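Local coordinates for putative polysaccharide biosynthesis protein with aminopeptidase-like domain (Clostridium acetobutylicum, PDB 3K9T) that probably acts in the biosynthesis of modified polysaccharides, binds one zinc ion per subunit and is not expected to cleave peptides despite its aminopeptidase-like domain, at residues 172-178 against 216-222; 245-250 against 309-313; 45-49 against 205-209; 3-9 against 347-351. One frame throughout, in Å; residues are numbered along the deposited sequence.

Contact 1 (172-178 against 216-222); sequences YYIRGEL and TKYSYRF
Y172 and F222 exchange two backbone hydrogen bonds, F222 N to Y172 O at 2.8 Å and Y172 N to F222 O, and I174 and Y220 exchange two more, with I174 N to Y220 O almost straight. Y173 and R221 are the non-hydrogen-bonded pair between them. Past I174 a side chain takes over: S219 OG accepts a hydrogen bond from G176 N at 2.9 Å, nearly linearly, and donates to L178 O at 2.8 Å. Two bonds thus grip this buried hydroxyl, and a short serine is the right length for the task. G176, lacking a side chain, can bring its CA within 3.3 Å of Y218 O, while E177 N bonds to T216 O and L178 N to K217 O. The arrangement is the antiparallel pairing of strands 166-174 and 219-225 in the mixed sheet of the aminopeptidase-like domain; S219 and R221 also bond to strand 181-187 through their backbones. Among the side chains, Y173 holds CG anti to its N (chi1 -179°), which brings CD1 over one face of the R221 guanidinium, 3.5 Å from NH2, with the two planes 16° apart. E181 and E171 form salt bridges with that arginine. On the other face of the sheet, the Y172 and F222 rings lie at 23° and scarcely overlap; Y172 CD2 is 3.9 Å from F222 CD1, and I174 CD1 meets the F222 edge. Here I174 and F222 face helix 194-211, where apolar bulk is fitting.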
loop_
_atom_site.group_PDB
_atom_site.type_symbol
_atom_site.label_atom_id
_atom_site.label_comp_id
_atom_site.label_asym_id
_atom_site.label_seq_id
_atom_site.Cartn_x
_atom_site.Cartn_y
_atom_site.Cartn_z
ATOM N N TYR A 172 24.234 29.176 -16.197
ATOM C CA TYR A 172 23.336 30.308 -16.406
ATOM C C TYR A 172 22.339 30.345 -15.254
ATOM O O TYR A 172 21.764 29.313 -14.898
ATOM C CB TYR A 172 22.616 30.178 -17.732
ATOM C CG TYR A 172 21.599 31.262 -17.996
ATOM C CD1 TYR A 172 21.913 32.610 -17.813
ATOM C CD2 TYR A 172 20.330 30.943 -18.476
ATOM C CE1 TYR A 172 20.982 33.583 -18.061
ATOM C CE2 TYR A 172 19.396 31.920 -18.739
ATOM C CZ TYR A 172 19.726 33.231 -18.531
ATOM O OH TYR A 172 18.789 34.183 -18.799
ATOM N N TYR A 173 22.180 31.519 -14.654
ATOM C CA TYR A 173 21.303 31.719 -13.494
ATOM C C TYR A 173 20.249 32.782 -13.758
ATOM O O TYR A 173 20.582 33.863 -14.163
ATOM C CB TYR A 173 22.123 32.185 -12.314
ATOM C CG TYR A 173 21.327 32.401 -11.066
ATOM C CD1 TYR A 173 20.813 31.322 -10.359
ATOM C CD2 TYR A 173 21.084 33.683 -10.582
ATOM C CE1 TYR A 173 20.094 31.507 -9.222
ATOM C CE2 TYR A 173 20.345 33.879 -9.420
ATOM C CZ TYR A 173 19.863 32.793 -8.760
ATOM O OH TYR A 173 19.145 32.967 -7.621
ATOM N N ILE A 174 18.985 32.445 -13.547
ATOM C CA ILE A 174 17.875 33.369 -13.633
ATOM C C ILE A 174 17.395 33.597 -12.201
ATOM O O ILE A 174 17.030 32.636 -11.498
ATOM C CB ILE A 174 16.709 32.783 -14.442
ATOM C CG1 ILE A 174 17.133 32.495 -15.877
ATOM C CG2 ILE A 174 15.502 33.714 -14.438
ATOM C CD1 ILE A 174 16.056 31.785 -16.694
ATOM N N ARG A 175 17.438 34.858 -11.769
ATOM C CA ARG A 175 16.917 35.265 -10.450
ATOM C C ARG A 175 15.384 35.401 -10.464
ATOM O O ARG A 175 14.811 36.150 -11.263
ATOM C CB ARG A 175 17.548 36.606 -9.995
ATOM C CG ARG A 175 17.222 37.040 -8.564
ATOM C CD ARG A 175 17.185 35.808 -7.599
ATOM N NE ARG A 175 17.431 36.140 -6.195
ATOM C CZ ARG A 175 16.495 36.403 -5.284
ATOM N NH1 ARG A 175 15.205 36.374 -5.595
ATOM N NH2 ARG A 175 16.856 36.710 -4.044
ATOM N N GLY A 176 14.724 34.676 -9.579
ATOM C CA GLY A 176 13.276 34.785 -9.443
ATOM C C GLY A 176 12.899 35.679 -8.277
ATOM O O GLY A 176 13.760 36.315 -7.679
ATOM N N GLU A 177 11.613 35.743 -7.959
ATOM C CA GLU A 177 11.171 36.501 -6.796
ATOM C C GLU A 177 11.837 35.943 -5.580
ATOM O O GLU A 177 12.183 36.702 -4.700
ATOM C CB GLU A 177 9.645 36.440 -6.583
ATOM C CG GLU A 177 8.822 37.110 -7.684
ATOM C CD GLU A 177 9.337 38.511 -8.031
ATOM O OE1 GLU A 177 9.236 39.414 -7.153
ATOM O OE2 GLU A 177 9.848 38.704 -9.174
ATOM N N LEU A 178 12.022 34.618 -5.553
ATOM C CA LEU A 178 12.622 33.916 -4.439
ATOM C C LEU A 178 13.964 33.328 -4.772
ATOM O O LEU A 178 14.215 32.979 -5.915
ATOM C CB LEU A 178 11.710 32.770 -4.022
ATOM C CG LEU A 178 10.280 33.086 -3.579
ATOM C CD1 LEU A 178 9.704 31.785 -3.101
ATOM C CD2 LEU A 178 10.178 34.174 -2.450
ATOM N N THR A 216 9.551 34.727 -13.100
ATOM C CA THR A 216 9.357 33.489 -12.328
ATOM C C THR A 216 9.410 33.707 -10.826
ATOM O O THR A 216 10.056 34.634 -10.366
ATOM C CB THR A 216 10.417 32.402 -12.698
ATOM O OG1 THR A 216 11.738 32.867 -12.360
ATOM C CG2 THR A 216 10.350 32.076 -14.170
ATOM N N LYS A 217 8.704 32.846 -10.085
ATOM C CA LYS A 217 8.688 32.858 -8.609
ATOM C C LYS A 217 10.012 32.296 -8.129
ATOM O O LYS A 217 10.693 32.874 -7.274
ATOM C CB LYS A 217 7.520 32.000 -8.065
ATOM C CG LYS A 217 7.425 31.774 -6.519
ATOM C CD LYS A 217 6.184 30.872 -6.170
ATOM C CE LYS A 217 6.340 30.039 -4.865
ATOM N NZ LYS A 217 5.031 29.584 -4.257
ATOM N N TYR A 218 10.360 31.156 -8.695
ATOM C CA TYR A 218 11.608 30.519 -8.364
ATOM C C TYR A 218 12.786 31.022 -9.214
ATOM O O TYR A 218 12.607 31.613 -10.283
ATOM C CB TYR A 218 11.497 29.006 -8.497
ATOM C CG TYR A 218 10.592 28.358 -7.488
ATOM C CD1 TYR A 218 11.001 28.168 -6.181
ATOM C CD2 TYR A 218 9.336 27.908 -7.849
ATOM C CE1 TYR A 218 10.173 27.556 -5.256
ATOM C CE2 TYR A 218 8.512 27.309 -6.938
ATOM C CZ TYR A 218 8.932 27.119 -5.649
ATOM O OH TYR A 218 8.095 26.490 -4.771
ATOM N N SER A 219 13.978 30.812 -8.665
ATOM C CA SER A 219 15.219 31.052 -9.349
ATOM C C SER A 219 15.540 29.753 -10.043
ATOM O O SER A 219 15.128 28.696 -9.580
ATOM C CB SER A 219 16.330 31.437 -8.379
ATOM O OG SER A 219 16.124 32.751 -7.887
ATOM N N TYR A 220 16.225 29.855 -11.181
ATOM C CA TYR A 220 16.563 28.715 -11.992
ATOM C C TYR A 220 18.036 28.750 -12.346
ATOM O O TYR A 220 18.538 29.782 -12.747
ATOM C CB TYR A 220 15.701 28.705 -13.262
ATOM C CG TYR A 220 14.275 28.369 -12.985
ATOM C CD1 TYR A 220 13.406 29.344 -12.483
ATOM C CD2 TYR A 220 13.779 27.071 -13.215
ATOM C CE1 TYR A 220 12.090 29.044 -12.211
ATOM C CE2 TYR A 220 12.441 26.750 -12.951
ATOM C CZ TYR A 220 11.608 27.745 -12.421
ATOM O OH TYR A 220 10.290 27.480 -12.141
ATOM N N ARG A 221 18.715 27.618 -12.185
ATOM C CA ARG A 221 20.112 27.492 -12.543
ATOM C C ARG A 221 20.278 26.383 -13.536
ATOM O O ARG A 221 19.749 25.293 -13.353
ATOM C CB ARG A 221 20.939 27.174 -11.334
ATOM C CG ARG A 221 22.457 27.155 -11.573
ATOM C CD ARG A 221 23.219 26.794 -10.269
ATOM N NE ARG A 221 22.829 27.694 -9.185
ATOM C CZ ARG A 221 23.250 28.957 -9.052
ATOM N NH1 ARG A 221 24.112 29.476 -9.906
ATOM N NH2 ARG A 221 22.823 29.713 -8.039
ATOM N N PHE A 222 21.045 26.648 -14.589
ATOM C CA PHE A 222 21.244 25.661 -15.626
ATOM C C PHE A 222 22.726 25.350 -15.696
ATOM O O PHE A 222 23.504 26.225 -15.997
ATOM C CB PHE A 222 20.781 26.210 -16.944
ATOM C CG PHE A 222 19.381 26.658 -16.958
ATOM C CD1 PHE A 222 19.033 27.901 -16.443
ATOM C CD2 PHE A 222 18.400 25.872 -17.541
ATOM C CE1 PHE A 222 17.704 28.352 -16.469
ATOM C CE2 PHE A 222 17.076 26.306 -17.578
ATOM C CZ PHE A 222 16.724 27.554 -17.031
HETATM O O HOH W 1 12.439 35.168 -13.458
HETATM O O HOH W 2 11.091 37.164 -11.197
#

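Contact 2 (245-250 against 309-313); sequences IKMGLV and LSVGS. Unlike the reference sequence in segment 309-313: S310 (reference Pro).
G248 and L249 pair in parallel with V311 and G312 in a buried strand-to-strand contact inside the mixed sheet, where strand 245-250 lies between strands 181-187 and 311-315. The backbone carries most of it: V250 N reaches G312 O at 2.8 Å in the carbonyl plane, G312 N reaches G248 O at 3.0 Å, and a weak, bent bond joins G248 N to S310 O. Glycines at 248 and 312 keep these paired positions slim; V311 CG2 lies 4.0 Å from G248 CA. Where the strands diverge, before regular pairing begins, a water bridges the gap by accepting from S310 N at 2.8 Å and donating to I245 O. Neighbouring parallel strands of this kind form the centre of aminopeptidase-like α/β folds; here the V250 side chain is about 11 Å from the zinc ion. At that end S313 swings OG to the far side of CB from its nitrogen (chi1 -172°) and donates to V250 O at 2.8 Å, from 30° off the carbonyl plane. Branched V250 and V311 suit extended backbone, and V250 CG2 meets V311 CG1 at 3.7 Å. L249, on the opposite face, lays CD2 3.8 Å from G312 C and packs on helix 271-282.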
loop_
_atom_site.group_PDB
_atom_site.type_symbol
_atom_site.label_atom_id
_atom_site.label_comp_id
_atom_site.label_asym_id
_atom_site.label_seq_id
_atom_site.Cartn_x
_atom_site.Cartn_y
_atom_site.Cartn_z
ATOM N N ILE A 245 18.564 24.927 -3.204
ATOM C CA ILE A 245 18.077 24.091 -4.311
ATOM C C ILE A 245 16.922 23.197 -3.839
ATOM O O ILE A 245 17.102 22.225 -3.112
ATOM C CB ILE A 245 19.208 23.292 -4.939
ATOM C CG1 ILE A 245 20.261 24.274 -5.476
ATOM C CG2 ILE A 245 18.657 22.381 -6.029
ATOM C CD1 ILE A 245 21.628 23.638 -5.703
ATOM N N LYS A 246 15.713 23.566 -4.245
ATOM C CA LYS A 246 14.500 22.935 -3.741
ATOM C C LYS A 246 14.292 21.636 -4.492
ATOM O O LYS A 246 13.839 20.682 -3.932
ATOM C CB LYS A 246 13.291 23.871 -3.934
ATOM C CG LYS A 246 12.182 23.801 -2.850
ATOM C CD LYS A 246 10.712 24.058 -3.426
ATOM C CE LYS A 246 9.726 24.931 -2.568
ATOM N NZ LYS A 246 9.772 24.818 -1.080
HETATM N N MSE A 247 14.639 21.624 -5.768
HETATM C CA MSE A 247 14.433 20.479 -6.622
HETATM C C MSE A 247 15.291 20.589 -7.896
HETATM O O MSE A 247 15.873 21.623 -8.193
HETATM C CB MSE A 247 12.939 20.291 -6.932
HETATM C CG MSE A 247 12.179 21.458 -7.574
HETATM SE SE MSE A 247 10.253 21.114 -7.562
HETATM C CE MSE A 247 9.558 22.441 -6.327
ATOM N N GLY A 248 15.417 19.494 -8.624
ATOM C CA GLY A 248 16.226 19.512 -9.825
ATOM C C GLY A 248 15.948 18.361 -10.758
ATOM O O GLY A 248 15.368 17.377 -10.353
ATOM N N LEU A 249 16.365 18.513 -12.012
ATOM C CA LEU A 249 16.222 17.482 -13.022
ATOM C C LEU A 249 17.493 17.398 -13.860
ATOM O O LEU A 249 18.019 18.425 -14.241
ATOM C CB LEU A 249 15.025 17.800 -13.949
ATOM C CG LEU A 249 13.593 17.590 -13.459
ATOM C CD1 LEU A 249 12.613 18.158 -14.462
ATOM C CD2 LEU A 249 13.326 16.117 -13.199
ATOM N N VAL A 250 17.981 16.190 -14.137
ATOM C CA VAL A 250 19.085 15.990 -15.055
ATOM C C VAL A 250 18.458 15.598 -16.430
ATOM O O VAL A 250 17.706 14.623 -16.552
ATOM C CB VAL A 250 20.039 14.888 -14.577
ATOM C CG1 VAL A 250 21.077 14.597 -15.649
ATOM C CG2 VAL A 250 20.702 15.224 -13.209
ATOM N N LEU A 309 20.157 16.303 -2.331
ATOM C CA LEU A 309 19.151 17.151 -2.969
ATOM C C LEU A 309 18.108 16.279 -3.676
ATOM O O LEU A 309 18.354 15.097 -3.868
ATOM C CB LEU A 309 19.798 18.068 -3.998
ATOM C CG LEU A 309 20.957 18.937 -3.547
ATOM C CD1 LEU A 309 21.666 19.495 -4.813
ATOM C CD2 LEU A 309 20.430 20.029 -2.605
ATOM N N SER A 310 16.962 16.872 -4.052
ATOM C CA SER A 310 15.924 16.145 -4.754
ATOM C C SER A 310 16.071 16.367 -6.235
ATOM O O SER A 310 15.514 17.308 -6.784
ATOM C CB SER A 310 14.517 16.579 -4.306
ATOM O OG SER A 310 14.527 16.714 -2.920
ATOM N N VAL A 311 16.812 15.493 -6.874
ATOM C CA VAL A 311 17.037 15.593 -8.304
ATOM C C VAL A 311 16.602 14.281 -8.997
ATOM O O VAL A 311 17.073 13.182 -8.665
ATOM C CB VAL A 311 18.531 15.931 -8.600
ATOM C CG1 VAL A 311 18.806 15.941 -10.112
ATOM C CG2 VAL A 311 18.886 17.217 -7.947
ATOM N N GLY A 312 15.673 14.410 -9.931
ATOM C CA GLY A 312 15.308 13.285 -10.801
ATOM C C GLY A 312 15.840 13.492 -12.208
ATOM O O GLY A 312 16.697 14.327 -12.423
ATOM N N SER A 313 15.311 12.721 -13.166
ATOM C CA SER A 313 15.793 12.730 -14.536
ATOM C C SER A 313 14.638 12.394 -15.444
ATOM O O SER A 313 14.031 11.331 -15.332
ATOM C CB SER A 313 16.943 11.746 -14.696
ATOM O OG SER A 313 17.571 11.838 -15.971
HETATM O O HOH W 3 16.694 19.468 -2.976
#

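Contact 3 (45-49 against 205-209); sequences IRKHI and TFIAK
The chain leaving helix 36-45 curls tightly at residues 45-49, I45 O accepting from both H48 N and I49 N, and passes helix segment 205-209 with I49 and K209 CA atoms 6.0 Å apart. The polar link is K209 NZ to H48 ND1, 2.9 Å, with the ammonium only 7° out of the imidazole plane. K209 starts out trans to its backbone nitrogen (chi1 -167°) and then bends at chi3 and chi4, so that this long side chain turns back toward H48 and lays CE over one face of the F206 ring. The positive charge would probably disfavour a second proton on the imidazole. T205 uses its methyl, CG2 to H48 CB 3.5 Å, while its hydroxyl bonds to V201 O one turn back in the helix. Helix 194-211 packs against the mixed sheet of the aminopeptidase-like domain and includes the zinc ligand D196 near its start; F206 also leans on helix 12-26. I49 packs on the helix with both branches: CG2 rests 3.6 Å from T205 O, and CD1 touches A208 CB at 3.9 Å. A208 is small enough to let isoleucine approach the helix, and I45, I49 and T205 all pack on F224 of strand 219-225.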
loop_
_atom_site.group_PDB
_atom_site.type_symbol
_atom_site.label_atom_id
_atom_site.label_comp_id
_atom_site.label_asym_id
_atom_site.label_seq_id
_atom_site.Cartn_x
_atom_site.Cartn_y
_atom_site.Cartn_z
ATOM N N ILE A 45 26.450 27.404 -27.609
ATOM C CA ILE A 45 25.382 27.605 -26.641
ATOM C C ILE A 45 25.168 29.103 -26.378
ATOM O O ILE A 45 24.018 29.552 -26.255
ATOM C CB ILE A 45 25.617 26.853 -25.289
ATOM C CG1 ILE A 45 25.572 25.338 -25.511
ATOM C CG2 ILE A 45 24.516 27.270 -24.262
ATOM C CD1 ILE A 45 26.277 24.451 -24.408
ATOM N N ARG A 46 26.261 29.880 -26.335
ATOM C CA ARG A 46 26.169 31.302 -25.999
ATOM C C ARG A 46 25.643 32.118 -27.151
ATOM O O ARG A 46 25.464 33.296 -27.006
ATOM C CB ARG A 46 27.493 31.860 -25.455
ATOM C CG ARG A 46 27.657 31.546 -23.932
ATOM C CD ARG A 46 28.967 31.968 -23.377
ATOM N NE ARG A 46 30.045 31.300 -24.084
ATOM C CZ ARG A 46 31.330 31.643 -24.022
ATOM N NH1 ARG A 46 31.759 32.681 -23.272
ATOM N NH2 ARG A 46 32.195 30.929 -24.725
ATOM N N LYS A 47 25.410 31.491 -28.304
ATOM C CA LYS A 47 24.649 32.128 -29.364
ATOM C C LYS A 47 23.152 32.093 -29.048
ATOM O O LYS A 47 22.378 32.802 -29.666
ATOM C CB LYS A 47 24.894 31.483 -30.721
ATOM C CG LYS A 47 26.280 31.713 -31.257
ATOM C CD LYS A 47 26.352 31.392 -32.718
ATOM C CE LYS A 47 26.438 29.926 -32.976
ATOM N NZ LYS A 47 26.414 29.685 -34.419
ATOM N N HIS A 48 22.756 31.312 -28.058
ATOM C CA HIS A 48 21.361 31.207 -27.660
ATOM C C HIS A 48 21.061 31.787 -26.277
ATOM O O HIS A 48 20.012 32.417 -26.075
ATOM C CB HIS A 48 20.936 29.732 -27.686
ATOM C CG HIS A 48 20.986 29.127 -29.048
ATOM N ND1 HIS A 48 19.884 29.061 -29.867
ATOM C CD2 HIS A 48 22.012 28.581 -29.749
ATOM C CE1 HIS A 48 20.222 28.486 -31.009
ATOM N NE2 HIS A 48 21.506 28.179 -30.962
ATOM N N ILE A 49 21.935 31.518 -25.313
ATOM C CA ILE A 49 21.743 32.013 -23.952
ATOM C C ILE A 49 23.077 32.536 -23.382
ATOM O O ILE A 49 24.159 32.148 -23.837
ATOM C CB ILE A 49 21.152 30.906 -22.984
ATOM C CG1 ILE A 49 22.103 29.710 -22.848
ATOM C CG2 ILE A 49 19.799 30.433 -23.463
ATOM C CD1 ILE A 49 21.838 28.770 -21.654
ATOM N N THR A 205 19.095 24.262 -23.235
ATOM C CA THR A 205 19.372 25.563 -23.827
ATOM C C THR A 205 18.063 26.296 -24.140
ATOM O O THR A 205 17.864 27.457 -23.727
ATOM C CB THR A 205 20.298 25.446 -25.035
ATOM O OG1 THR A 205 21.561 24.966 -24.557
ATOM C CG2 THR A 205 20.504 26.824 -25.738
ATOM N N PHE A 206 17.148 25.590 -24.791
ATOM C CA PHE A 206 15.861 26.169 -25.145
ATOM C C PHE A 206 14.903 26.386 -23.966
ATOM O O PHE A 206 14.097 27.297 -23.997
ATOM C CB PHE A 206 15.224 25.409 -26.312
ATOM C CG PHE A 206 15.757 25.859 -27.648
ATOM C CD1 PHE A 206 16.994 25.429 -28.097
ATOM C CD2 PHE A 206 15.057 26.771 -28.414
ATOM C CE1 PHE A 206 17.506 25.871 -29.303
ATOM C CE2 PHE A 206 15.556 27.213 -29.625
ATOM C CZ PHE A 206 16.774 26.757 -30.080
ATOM N N ILE A 207 15.003 25.572 -22.926
ATOM C CA ILE A 207 14.221 25.817 -21.732
ATOM C C ILE A 207 14.720 27.123 -21.135
ATOM O O ILE A 207 13.917 27.991 -20.870
ATOM C CB ILE A 207 14.293 24.677 -20.714
ATOM C CG1 ILE A 207 13.540 23.474 -21.284
ATOM C CG2 ILE A 207 13.673 25.120 -19.355
ATOM C CD1 ILE A 207 13.970 22.199 -20.659
ATOM N N ALA A 208 16.038 27.255 -20.971
ATOM C CA ALA A 208 16.662 28.499 -20.456
ATOM C C ALA A 208 16.225 29.709 -21.302
ATOM O O ALA A 208 15.823 30.745 -20.769
ATOM C CB ALA A 208 18.187 28.380 -20.422
ATOM N N LYS A 209 16.237 29.523 -22.617
ATOM C CA LYS A 209 15.882 30.583 -23.539
ATOM C C LYS A 209 14.430 31.063 -23.327
ATOM O O LYS A 209 14.168 32.265 -23.366
ATOM C CB LYS A 209 16.106 30.098 -24.967
ATOM C CG LYS A 209 16.066 31.197 -25.970
ATOM C CD LYS A 209 15.966 30.708 -27.416
ATOM C CE LYS A 209 17.207 30.049 -27.921
ATOM N NZ LYS A 209 17.326 30.297 -29.419
#

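Contact 4 (3-9 against 347-351); sequences EEINKYI and LEVIY
Y351 reaches obliquely across the start of segment 3-9, and its atoms meet I5, N6 and E3 from root to tip. CB lies 4.2 Å from I5 CG2, and CD2 is closer to the same methyl at 3.8 Å. Further out, CE2 lies 3.2 Å from E3 OE2 and is also near N6 OD1. At the end, the hydroxyl donates to E3 OE2, in a bond modelled so short, 2.5 Å, that its exact length is doubtful. The torsion chi1 of 175° extends the ring away from its own N toward this acid, whose carboxylate stands almost perpendicular to the ring plane, at 86°. E3 suits the place because it answers several donors: N6 ND2 bonds to OE1, and K420 and Y421 hold it from outside. The ring itself has R417 as a cation-pi partner, and R417 also binds N6 OD1 and the carboxylate of E348. Toward I9 and L347 the contact is apolar. L347 branches between neighbours, CD1 against Y8 CB at 3.7 Å and CD2 against I5 CD1 at 4.0 Å, while its CB meets I9 CG1 at 3.8 Å. I5 and I9, one turn apart, give the N-terminal helix one greasy side. The result is an antiparallel helix pair, segment axes at 163°, that joins two helices of the aminopeptidase-like region, 5-10 and 336-355, and, through its polar rim, reaches helix 416-428 of the permutated winged helix-turn-helix domain.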
loop_
_atom_site.group_PDB
_atom_site.type_symbol
_atom_site.label_atom_id
_atom_site.label_comp_id
_atom_site.label_asym_id
_atom_site.label_seq_id
_atom_site.Cartn_x
_atom_site.Cartn_y
_atom_site.Cartn_z
ATOM N N GLU A 3 1.167 32.181 -17.175
ATOM C CA GLU A 3 0.315 31.822 -18.297
ATOM C C GLU A 3 1.030 32.172 -19.617
ATOM O O GLU A 3 0.743 31.582 -20.665
ATOM C CB GLU A 3 -1.083 32.466 -18.200
ATOM C CG GLU A 3 -1.968 31.931 -17.063
ATOM C CD GLU A 3 -2.173 30.389 -17.041
ATOM O OE1 GLU A 3 -2.458 29.803 -18.092
ATOM O OE2 GLU A 3 -2.079 29.755 -15.957
ATOM N N GLU A 4 1.989 33.093 -19.554
ATOM C CA GLU A 4 2.829 33.392 -20.714
ATOM C C GLU A 4 3.643 32.204 -21.251
ATOM O O GLU A 4 4.068 32.234 -22.398
ATOM C CB GLU A 4 3.750 34.568 -20.420
ATOM C CG GLU A 4 2.997 35.909 -20.363
ATOM C CD GLU A 4 3.929 37.084 -20.471
ATOM O OE1 GLU A 4 5.126 36.914 -20.133
ATOM O OE2 GLU A 4 3.476 38.176 -20.897
ATOM N N ILE A 5 3.850 31.173 -20.438
ATOM C CA ILE A 5 4.497 29.958 -20.904
ATOM C C ILE A 5 3.618 29.223 -21.936
ATOM O O ILE A 5 4.127 28.447 -22.746
ATOM C CB ILE A 5 4.831 28.988 -19.721
ATOM C CG1 ILE A 5 6.190 28.312 -19.922
ATOM C CG2 ILE A 5 3.751 27.967 -19.551
ATOM C CD1 ILE A 5 6.698 27.531 -18.706
ATOM N N ASN A 6 2.305 29.452 -21.907
ATOM C CA ASN A 6 1.398 28.705 -22.774
ATOM C C ASN A 6 1.742 28.840 -24.261
ATOM O O ASN A 6 1.630 27.889 -25.003
ATOM C CB ASN A 6 -0.058 29.105 -22.542
ATOM C CG ASN A 6 -0.549 28.835 -21.115
ATOM O OD1 ASN A 6 0.136 28.250 -20.273
ATOM N ND2 ASN A 6 -1.757 29.292 -20.840
ATOM N N LYS A 7 2.188 30.013 -24.686
ATOM C CA LYS A 7 2.472 30.241 -26.098
ATOM C C LYS A 7 3.696 29.437 -26.499
ATOM O O LYS A 7 3.762 28.986 -27.642
ATOM C CB LYS A 7 2.629 31.750 -26.438
ATOM C CG LYS A 7 3.709 32.475 -25.610
ATOM C CD LYS A 7 3.787 34.029 -25.794
ATOM C CE LYS A 7 4.504 34.756 -24.569
ATOM N NZ LYS A 7 3.567 35.263 -23.465
ATOM N N TYR A 8 4.649 29.269 -25.571
ATOM C CA TYR A 8 5.829 28.456 -25.832
ATOM C C TYR A 8 5.451 26.973 -25.967
ATOM O O TYR A 8 5.958 26.276 -26.854
ATOM C CB TYR A 8 6.893 28.634 -24.742
ATOM C CG TYR A 8 7.494 30.027 -24.718
ATOM C CD1 TYR A 8 8.514 30.394 -25.585
ATOM C CD2 TYR A 8 7.043 30.969 -23.829
ATOM C CE1 TYR A 8 9.041 31.683 -25.563
ATOM C CE2 TYR A 8 7.555 32.238 -23.799
ATOM C CZ TYR A 8 8.544 32.600 -24.669
ATOM O OH TYR A 8 9.035 33.884 -24.591
ATOM N N ILE A 9 4.560 26.490 -25.099
ATOM C CA ILE A 9 4.105 25.115 -25.192
ATOM C C ILE A 9 3.359 24.960 -26.516
ATOM O O ILE A 9 3.591 23.993 -27.248
ATOM C CB ILE A 9 3.218 24.702 -24.000
ATOM C CG1 ILE A 9 4.053 24.660 -22.718
ATOM C CG2 ILE A 9 2.594 23.366 -24.262
ATOM C CD1 ILE A 9 3.237 24.622 -21.397
ATOM N N LEU A 347 8.450 22.211 -19.905
ATOM C CA LEU A 347 7.764 23.483 -19.646
ATOM C C LEU A 347 6.521 23.292 -18.748
ATOM O O LEU A 347 6.213 24.141 -17.894
ATOM C CB LEU A 347 7.396 24.183 -20.967
ATOM C CG LEU A 347 8.548 24.795 -21.782
ATOM C CD1 LEU A 347 8.004 25.632 -22.914
ATOM C CD2 LEU A 347 9.457 25.652 -20.895
ATOM N N GLU A 348 5.807 22.185 -18.947
ATOM C CA GLU A 348 4.598 21.891 -18.154
ATOM C C GLU A 348 4.977 21.585 -16.713
ATOM O O GLU A 348 4.266 21.950 -15.757
ATOM C CB GLU A 348 3.832 20.702 -18.744
ATOM C CG GLU A 348 2.407 20.532 -18.172
ATOM C CD GLU A 348 1.544 21.739 -18.414
ATOM O OE1 GLU A 348 1.689 22.350 -19.496
ATOM O OE2 GLU A 348 0.721 22.087 -17.532
ATOM N N VAL A 349 6.092 20.874 -16.567
ATOM C CA VAL A 349 6.646 20.638 -15.261
ATOM C C VAL A 349 6.921 21.977 -14.576
ATOM O O VAL A 349 6.504 22.156 -13.426
ATOM C CB VAL A 349 7.878 19.746 -15.321
ATOM C CG1 VAL A 349 8.673 19.801 -14.012
ATOM C CG2 VAL A 349 7.440 18.340 -15.649
ATOM N N ILE A 350 7.572 22.904 -15.296
ATOM C CA ILE A 350 7.980 24.201 -14.748
ATOM C C ILE A 350 6.756 25.031 -14.431
ATOM O O ILE A 350 6.684 25.625 -13.361
ATOM C CB ILE A 350 8.970 24.966 -15.665
ATOM C CG1 ILE A 350 10.347 24.270 -15.645
ATOM C CG2 ILE A 350 9.094 26.411 -15.218
ATOM C CD1 ILE A 350 11.400 24.743 -16.714
ATOM N N TYR A 351 5.785 25.044 -15.338
ATOM C CA TYR A 351 4.488 25.676 -15.056
ATOM C C TYR A 351 3.890 25.112 -13.754
ATOM O O TYR A 351 3.374 25.863 -12.951
ATOM C CB TYR A 351 3.506 25.450 -16.216
ATOM C CG TYR A 351 2.089 25.961 -15.980
ATOM C CD1 TYR A 351 1.156 25.218 -15.238
ATOM C CD2 TYR A 351 1.674 27.170 -16.510
ATOM C CE1 TYR A 351 -0.133 25.689 -15.036
ATOM C CE2 TYR A 351 0.368 27.650 -16.318
ATOM C CZ TYR A 351 -0.528 26.903 -15.590
ATOM O OH TYR A 351 -1.802 27.378 -15.390
#

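How the contacts relate
From the N terminus, contact 4 opens first at 3-9 and closes last at 347-351, so the other three nest inside its loop. Contact 3 opens at 45-49 and contact 1 at 172-178; contact 3 then closes at 205-209 before contact 1 closes at 216-222, so these two cross. Contact 2, 245-250 with 309-313, follows in series. Helix 194-211 is a meeting point: A208 packs on F222 of contact 1 and I207 on I350 of contact 4. Helix 336-355 likewise touches the sheet through Y220 and L249, while Y218 meets K246 between contacts 1 and 2. Sheet, flanking helices and N terminus are thereby tied together.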